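Local coordinates for enhancer of mrna-decapping protein 3 (Homo sapiens, PDB 2VC8) that binds single-stranded RNA and promotes mRNA decapping and degradation, working in a complex with DCP1A, DCP2, DDX6 and EDC4, at residues D6-S10 with L64-P70. Sequence-based numbering, arbitrary orientation.
Sequences DWLGS and LKILEIP
The indole of Trp7 meets Leu64 and Ile66 in two ways, by a face and by an edge. Over one face stands Leu64, whose CD1 lies 4.3 Å from the centroid of the Trp7 six-membered ring and only 14° off its normal, a CH-pi contact; its other methyl, CD2, lies over the same face, 4.0 Å from Trp7 CZ3. At the edge, near the ring plane, Ile66 CD1 abuts Trp7 CZ3 at 3.6 Å in one of two modelled conformers, where CG1 stands anti to the carbonyl carbon (chi1 -47°) and the side chains cross at about a right angle.

Residues Trp7 to Ser10 form a type II turn, with Gly9 at the position whose backbone angles favour glycine. Ser10 N bonds Trp7 O, and in one of two conformers Ser10 OG reaches the same Trp7 O at 2.6 Å, in the carbonyl plane on a lone pair. The ring of Pro70 packs against this turn, its CG 3.4 Å from Leu8 O. A water bridges the backbones, donating to Gly9 O and Ile69 O, and Arg26 of the strand 22-31 also bonds Gly9 O.

Strand 11-15, which continues directly from residues 6-10, pairs antiparallel with strand 63-66, and Leu67 and Glu68 form a classic beta bulge opposite Ile11. The contact thus packs the loop before the first strand of this Sm-like domain against the end of its last. No direct hydrogen bond crosses it: the fit rests on apolar shape, and two carbonyls, both acceptors, can be linked only through a donor such as the shared water.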
# COMPACT_ATOMS: atom_id res chain seq x y z
N ASP A 6 -0.14 6.38 -10.46
CA ASP A 6 -0.12 7.62 -9.72
C ASP A 6 0.05 7.43 -8.20
O ASP A 6 0.60 8.31 -7.56
CB ASP A 6 -1.37 8.47 -10.03
CG ASP A 6 -1.45 8.84 -11.52
OD1 ASP A 6 -0.48 8.54 -12.26
OD2 ASP A 6 -2.48 9.42 -11.94
N TRP A 7 -0.36 6.28 -7.65
CA TRP A 7 -0.22 6.03 -6.17
C TRP A 7 1.27 5.97 -5.69
O TRP A 7 1.58 6.12 -4.47
CB TRP A 7 -0.94 4.74 -5.75
CG TRP A 7 -2.42 4.55 -6.17
CD1 TRP A 7 -2.93 3.54 -6.96
CD2 TRP A 7 -3.53 5.38 -5.83
NE1 TRP A 7 -4.29 3.70 -7.11
CE2 TRP A 7 -4.69 4.82 -6.43
CE3 TRP A 7 -3.68 6.54 -5.06
CZ2 TRP A 7 -5.96 5.40 -6.31
CZ3 TRP A 7 -4.96 7.11 -4.94
CH2 TRP A 7 -6.07 6.54 -5.55
N LEU A 8 2.20 5.75 -6.61
CA LEU A 8 3.61 5.52 -6.26
C LEU A 8 4.16 6.61 -5.37
O LEU A 8 4.03 7.78 -5.70
CB LEU A 8 4.46 5.34 -7.50
CG LEU A 8 5.94 4.96 -7.30
CD1 LEU A 8 6.14 3.52 -6.71
CD2 LEU A 8 6.71 5.12 -8.59
N GLY A 9 4.74 6.24 -4.23
CA GLY A 9 5.35 7.21 -3.32
C GLY A 9 4.40 7.80 -2.27
O GLY A 9 4.82 8.52 -1.36
N SER A 10 3.11 7.60 -2.45
CA SER A 10 2.17 8.00 -1.41
C SER A 10 2.34 7.15 -0.17
O SER A 10 3.01 6.09 -0.19
CB SER A 10 0.76 7.90 -1.92
OG SER A 10 0.49 6.56 -2.20
N LEU A 64 -9.08 2.53 0.06
CA LEU A 64 -7.70 3.03 0.04
C LEU A 64 -7.78 4.44 0.62
O LEU A 64 -8.49 5.29 0.10
CB LEU A 64 -7.14 3.04 -1.37
CG LEU A 64 -5.65 3.50 -1.54
CD1 LEU A 64 -5.09 2.84 -2.80
CD2 LEU A 64 -5.50 5.01 -1.56
N LYS A 65 -7.05 4.69 1.71
CA LYS A 65 -6.98 6.04 2.26
C LYS A 65 -5.61 6.59 1.98
O LYS A 65 -4.58 5.93 2.23
CB LYS A 65 -7.26 6.14 3.75
CG LYS A 65 -8.40 5.33 4.30
CD LYS A 65 -8.48 5.57 5.79
CE LYS A 65 -9.29 4.51 6.50
NZ LYS A 65 -9.36 4.81 7.96
N ILE A 66 -5.60 7.81 1.47
CA ILE A 66 -4.35 8.50 1.17
C ILE A 66 -3.92 9.30 2.41
O ILE A 66 -4.52 10.33 2.72
CB ILE A 66 -4.53 9.43 -0.06
CG1 ILE A 66 -5.24 8.72 -1.23
CG2 ILE A 66 -3.17 9.96 -0.55
CD1 ILE A 66 -5.54 9.61 -2.43
N LEU A 67 -2.94 8.77 3.13
CA LEU A 67 -2.42 9.43 4.33
C LEU A 67 -1.45 10.58 3.99
O LEU A 67 -1.45 11.57 4.69
CB LEU A 67 -1.74 8.40 5.22
CG LEU A 67 -2.58 7.17 5.59
CD1 LEU A 67 -1.74 6.14 6.41
CD2 LEU A 67 -3.88 7.56 6.25
N GLU A 68 -0.70 10.42 2.92
CA GLU A 68 0.22 11.47 2.43
C GLU A 68 0.29 11.30 0.94
O GLU A 68 0.48 10.18 0.45
CB GLU A 68 1.64 11.30 3.03
CG GLU A 68 2.57 12.55 2.95
CD GLU A 68 2.15 13.65 3.91
OE1 GLU A 68 1.82 13.33 5.07
OE2 GLU A 68 2.14 14.84 3.52
N ILE A 69 0.20 12.39 0.21
CA ILE A 69 0.39 12.38 -1.23
C ILE A 69 1.84 12.18 -1.60
O ILE A 69 2.69 12.41 -0.76
CB ILE A 69 -0.22 13.61 -1.91
CG1 ILE A 69 0.54 14.88 -1.57
CG2 ILE A 69 -1.74 13.74 -1.56
CD1 ILE A 69 0.03 16.13 -2.27
N PRO A 70 2.11 11.75 -2.84
CA PRO A 70 3.50 11.65 -3.23
C PRO A 70 4.16 13.00 -3.23
O PRO A 70 3.54 14.00 -3.60
CB PRO A 70 3.42 11.13 -4.65
CG PRO A 70 2.12 10.44 -4.73
CD PRO A 70 1.23 11.36 -3.98
O HOH W 1 4.26 10.56 0.52